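Local coordinates for 35 kDa hemin binding protein (Porphyromonas gingivalis, PDB 5Y1A), which probably binds hemin and joins a thioredoxin domain to a beta-sandwich domain in a cargo protein of the type IX secretion system, at residues G141-K153 against T162-I174. Residues are numbered along the deposited sequence; the frame is centred on the assembly and turned at random. Where two conformers were deposited one is given.
Sequences GTAPAEVNLKLTK and TATFTGKVDADLI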
loop_
_atom_site.group_PDB
_atom_site.type_symbol
_atom_site.label_atom_id
_atom_site.label_comp_id
_atom_site.label_asym_id
_atom_site.label_seq_id
_atom_site.Cartn_x
_atom_site.Cartn_y
_atom_site.Cartn_z
ATOM N N GLY A 141 22.176 -12.063 -1.563
ATOM C CA GLY A 141 21.566 -11.160 -2.541
ATOM C C GLY A 141 20.566 -11.812 -3.487
ATOM O O GLY A 141 19.988 -11.137 -4.343
ATOM N N THR A 142 20.368 -13.122 -3.331
ATOM C CA THR A 142 19.467 -13.872 -4.194
ATOM C C THR A 142 18.287 -14.463 -3.417
ATOM O O THR A 142 18.318 -14.594 -2.194
ATOM C CB THR A 142 20.175 -15.043 -4.924
ATOM O OG1 THR A 142 20.386 -16.118 -4.009
ATOM C CG2 THR A 142 21.500 -14.605 -5.525
ATOM N N ALA A 143 17.277 -14.884 -4.152
ATOM C CA ALA A 143 16.048 -15.382 -3.540
ATOM C C ALA A 143 15.415 -16.387 -4.491
ATOM O O ALA A 143 15.599 -16.285 -5.721
ATOM C CB ALA A 143 15.105 -14.212 -3.276
ATOM N N PRO A 144 14.695 -17.387 -3.948
ATOM C CA PRO A 144 14.036 -18.408 -4.763
ATOM C C PRO A 144 12.627 -18.036 -5.259
ATOM O O PRO A 144 11.896 -18.902 -5.697
ATOM C CB PRO A 144 13.965 -19.591 -3.801
ATOM C CG PRO A 144 13.743 -18.953 -2.491
ATOM C CD PRO A 144 14.582 -17.699 -2.500
ATOM N N ALA A 145 12.262 -16.756 -5.173
ATOM C CA ALA A 145 11.008 -16.265 -5.759
ATOM C C ALA A 145 11.198 -14.840 -6.220
ATOM O O ALA A 145 12.154 -14.162 -5.806
ATOM C CB ALA A 145 9.846 -16.367 -4.749
ATOM N N GLU A 146 10.294 -14.389 -7.090
ATOM C CA GLU A 146 10.294 -13.009 -7.548
ATOM C C GLU A 146 8.838 -12.613 -7.723
ATOM O O GLU A 146 7.985 -13.458 -8.055
ATOM C CB GLU A 146 11.068 -12.895 -8.868
ATOM C CG GLU A 146 10.911 -11.617 -9.652
ATOM C CD GLU A 146 11.554 -11.743 -11.019
ATOM O OE1 GLU A 146 10.832 -12.060 -12.002
ATOM O OE2 GLU A 146 12.787 -11.546 -11.088
ATOM N N VAL A 147 8.558 -11.336 -7.485
ATOM C CA VAL A 147 7.222 -10.810 -7.747
ATOM C C VAL A 147 7.325 -9.426 -8.355
ATOM O O VAL A 147 8.047 -8.549 -7.841
ATOM C CB VAL A 147 6.276 -10.868 -6.509
ATOM C CG1 VAL A 147 6.873 -10.145 -5.317
ATOM C CG2 VAL A 147 4.881 -10.328 -6.866
ATOM N N ASN A 148 6.616 -9.281 -9.467
ATOM C CA ASN A 148 6.594 -8.069 -10.279
ATOM C C ASN A 148 5.192 -7.486 -10.207
ATOM O O ASN A 148 4.210 -8.230 -10.148
ATOM C CB ASN A 148 6.946 -8.415 -11.728
ATOM C CG ASN A 148 8.334 -9.036 -11.854
ATOM O OD1 ASN A 148 9.342 -8.412 -11.502
ATOM N ND2 ASN A 148 8.380 -10.277 -12.311
ATOM N N LEU A 149 5.109 -6.158 -10.253
ATOM C CA LEU A 149 3.840 -5.459 -10.086
ATOM C C LEU A 149 3.543 -4.583 -11.288
ATOM O O LEU A 149 4.425 -3.836 -11.774
ATOM C CB LEU A 149 3.915 -4.564 -8.844
ATOM C CG LEU A 149 3.798 -5.160 -7.447
ATOM C CD1 LEU A 149 4.974 -6.107 -7.105
ATOM C CD2 LEU A 149 3.734 -4.009 -6.469
ATOM N N LYS A 150 2.312 -4.699 -11.779
ATOM C CA LYS A 150 1.781 -3.762 -12.761
ATOM C C LYS A 150 0.538 -3.141 -12.146
ATOM O O LYS A 150 -0.459 -3.830 -11.883
ATOM C CB LYS A 150 1.493 -4.442 -14.110
ATOM C CG LYS A 150 0.739 -3.555 -15.122
ATOM C CD LYS A 150 1.466 -2.246 -15.436
ATOM C CE LYS A 150 0.522 -1.315 -16.243
ATOM N NZ LYS A 150 1.209 -0.131 -16.834
ATOM N N LEU A 151 0.611 -1.840 -11.920
ATOM C CA LEU A 151 -0.491 -1.115 -11.301
ATOM C C LEU A 151 -1.209 -0.259 -12.323
ATOM O O LEU A 151 -0.582 0.227 -13.270
ATOM C CB LEU A 151 0.046 -0.183 -10.201
ATOM C CG LEU A 151 0.944 -0.814 -9.132
ATOM C CD1 LEU A 151 1.338 0.259 -8.103
ATOM C CD2 LEU A 151 0.237 -2.023 -8.445
ATOM N N THR A 152 -2.501 -0.023 -12.087
ATOM C CA THR A 152 -3.205 1.079 -12.785
ATOM C C THR A 152 -3.957 1.885 -11.743
ATOM O O THR A 152 -4.439 1.337 -10.744
ATOM C CB THR A 152 -4.153 0.624 -13.935
ATOM O OG1 THR A 152 -5.324 -0.012 -13.396
ATOM C CG2 THR A 152 -3.453 -0.313 -14.928
ATOM N N LYS A 153 -4.057 3.193 -11.945
ATOM C CA LYS A 153 -4.785 4.021 -10.989
ATOM C C LYS A 153 -6.157 4.447 -11.473
ATOM O O LYS A 153 -6.347 4.687 -12.661
ATOM C CB LYS A 153 -3.978 5.241 -10.571
ATOM C CG LYS A 153 -3.602 6.157 -11.698
ATOM C CD LYS A 153 -2.816 7.333 -11.146
ATOM C CE LYS A 153 -2.525 8.326 -12.273
ATOM N NZ LYS A 153 -1.687 9.483 -11.788
ATOM N N THR A 162 -6.042 -0.947 -9.770
ATOM C CA THR A 162 -5.770 -2.370 -9.956
ATOM C C THR A 162 -4.283 -2.656 -9.710
ATOM O O THR A 162 -3.427 -1.782 -9.862
ATOM C CB THR A 162 -6.180 -2.863 -11.378
ATOM O OG1 THR A 162 -5.187 -2.443 -12.329
ATOM C CG2 THR A 162 -7.566 -2.300 -11.772
ATOM N N ALA A 163 -3.997 -3.897 -9.343
ATOM C CA ALA A 163 -2.628 -4.337 -9.121
ATOM C C ALA A 163 -2.552 -5.770 -9.620
ATOM O O ALA A 163 -3.322 -6.639 -9.194
ATOM C CB ALA A 163 -2.263 -4.244 -7.634
ATOM N N THR A 164 -1.658 -6.002 -10.568
ATOM C CA THR A 164 -1.449 -7.345 -11.080
ATOM C C THR A 164 -0.057 -7.784 -10.631
ATOM O O THR A 164 0.943 -7.111 -10.926
ATOM C CB THR A 164 -1.569 -7.375 -12.611
ATOM O OG1 THR A 164 -2.864 -6.891 -12.971
ATOM C CG2 THR A 164 -1.417 -8.798 -13.121
ATOM N N PHE A 165 -0.013 -8.896 -9.888
ATOM C CA PHE A 165 1.219 -9.423 -9.325
ATOM C C PHE A 165 1.533 -10.680 -10.077
ATOM O O PHE A 165 0.728 -11.608 -10.098
ATOM C CB PHE A 165 1.049 -9.779 -7.842
ATOM C CG PHE A 165 0.449 -8.678 -7.034
ATOM C CD1 PHE A 165 1.109 -7.472 -6.920
ATOM C CD2 PHE A 165 -0.814 -8.809 -6.463
ATOM C CE1 PHE A 165 0.561 -6.430 -6.181
ATOM C CE2 PHE A 165 -1.366 -7.756 -5.713
ATOM C CZ PHE A 165 -0.675 -6.564 -5.596
ATOM N N THR A 166 2.684 -10.692 -10.726
ATOM C CA THR A 166 3.093 -11.849 -11.507
ATOM C C THR A 166 4.487 -12.213 -11.058
ATOM O O THR A 166 5.308 -11.345 -10.785
ATOM C CB THR A 166 3.119 -11.545 -13.036
ATOM O OG1 THR A 166 3.984 -10.431 -13.281
ATOM C CG2 THR A 166 1.695 -11.226 -13.558
ATOM N N GLY A 167 4.763 -13.501 -11.002
ATOM C CA GLY A 167 6.079 -13.902 -10.550
ATOM C C GLY A 167 6.396 -15.345 -10.819
ATOM O O GLY A 167 5.674 -16.040 -11.541
ATOM N N LYS A 168 7.504 -15.803 -10.247
ATOM C CA LYS A 168 7.946 -17.179 -10.421
ATOM C C LYS A 168 8.690 -17.617 -9.185
ATOM O O LYS A 168 9.307 -16.798 -8.522
ATOM C CB LYS A 168 8.889 -17.305 -11.621
ATOM C CG LYS A 168 8.192 -17.485 -12.950
ATOM C CD LYS A 168 9.175 -17.913 -14.018
ATOM C CE LYS A 168 8.450 -18.411 -15.262
ATOM N NZ LYS A 168 7.465 -17.407 -15.785
ATOM N N VAL A 169 8.634 -18.914 -8.894
ATOM C CA VAL A 169 9.390 -19.492 -7.793
ATOM C C VAL A 169 10.296 -20.588 -8.374
ATOM O O VAL A 169 9.955 -21.220 -9.381
ATOM C CB VAL A 169 8.492 -20.038 -6.638
ATOM C CG1 VAL A 169 7.496 -18.968 -6.166
ATOM C CG2 VAL A 169 7.719 -21.316 -7.039
ATOM N N ASP A 170 11.444 -20.782 -7.745
ATOM C CA ASP A 170 12.347 -21.864 -8.102
ATOM C C ASP A 170 11.714 -23.228 -7.861
ATOM O O ASP A 170 10.791 -23.371 -7.041
ATOM C CB ASP A 170 13.643 -21.773 -7.299
ATOM C CG ASP A 170 14.616 -20.759 -7.851
ATOM O OD1 ASP A 170 14.555 -20.415 -9.054
ATOM O OD2 ASP A 170 15.456 -20.321 -7.060
ATOM N N ALA A 171 12.251 -24.246 -8.545
ATOM C CA ALA A 171 11.722 -25.622 -8.469
ATOM C C ALA A 171 11.505 -26.173 -7.054
ATOM O O ALA A 171 10.528 -26.891 -6.788
ATOM C CB ALA A 171 12.638 -26.588 -9.283
ATOM N N ASP A 172 12.412 -25.840 -6.146
ATOM C CA ASP A 172 12.365 -26.381 -4.801
ATOM C C ASP A 172 11.166 -25.863 -3.995
ATOM O O ASP A 172 10.769 -26.462 -2.988
ATOM C CB ASP A 172 13.681 -26.127 -4.078
ATOM C CG ASP A 172 13.983 -24.645 -3.896
ATOM O OD1 ASP A 172 14.370 -23.957 -4.874
ATOM O OD2 ASP A 172 13.837 -24.173 -2.762
ATOM N N LEU A 173 10.577 -24.767 -4.464
ATOM C CA LEU A 173 9.439 -24.173 -3.787
ATOM C C LEU A 173 8.093 -24.617 -4.370
ATOM O O LEU A 173 7.038 -24.416 -3.747
ATOM C CB LEU A 173 9.577 -22.647 -3.828
ATOM C CG LEU A 173 10.003 -21.905 -2.553
ATOM C CD1 LEU A 173 11.081 -22.569 -1.732
ATOM C CD2 LEU A 173 10.331 -20.421 -2.832
ATOM N N ILE A 174 8.114 -25.216 -5.560
ATOM C CA ILE A 174 6.855 -25.540 -6.255
ATOM C C ILE A 174 6.110 -26.624 -5.476
ATOM O O ILE A 174 6.666 -27.692 -5.203
ATOM C CB ILE A 174 7.076 -25.970 -7.741
ATOM C CG1 ILE A 174 7.768 -24.855 -8.543
ATOM C CG2 ILE A 174 5.759 -26.388 -8.380
ATOM C CD1 ILE A 174 8.136 -25.235 -9.996
HETATM O O HOH W 1 6.500 -10.956 -14.158
HETATM O O HOH W 2 -2.992 -3.912 -13.051
#
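An antiparallel beta hairpin pairs Ala145–Thr152 with Thr162–Val169 in regular register, from the non-hydrogen-bonded pair Ala145/Val169 to the hydrogen-bonded pair Thr152/Thr162. The ladder continues past Val169, where Asp170 N donates to Pro144 O at 2.8 Å. At the opposite end, on the polar face that also carries Glu146, Asn148, Thr164 and Thr166, the hydroxyls Thr152 OG1 and Thr162 OG1 share a hydrogen bond of 2.7 Å; each sits between its own backbone N and carbonyl carbon (chi1 72° and 77°), and Thr152 OG1 also hydrogen-bonds Thr277 OG1. One water joins Thr162 OG1, Thr164 OG1 and Lys150 O, and a second links Thr166 OG1 to Asn148 ND2. That amide nitrogen also donates to Glu146 OE1 at 3.0 Å, from above the carboxylate plane, which ties down the Asn148 side chain along its own strand.

The face carrying Val147, Leu149, Leu151, Ala163 and Phe165 is apolar, and all of these but Ala163 pack on strand 245-252, so the hairpin forms part of one layer of the beta-sandwich. Here Leu149 CG lies at the edge of the Phe165 ring, 3.6 Å from CD1, while Val147 CG2 runs beside Phe165 CB. Leu151 CD2 presses tightly on Ala163 CB at 3.4 Å. Gly167, paired with Val147, brings its CA to 3.2 Å from Glu146 O, a CA-H...O contact between the strands. Where 141-143 pairs with strand 34-44 of the thioredoxin-like sheet, Pro144 turns the chain into the sandwich: its CG meets Leu173 CD2 at 3.7 Å, and Asp170 OD2 lies against its CA and CB. The carboxylate of Asp170 in turn bonds Ser33 through OD1.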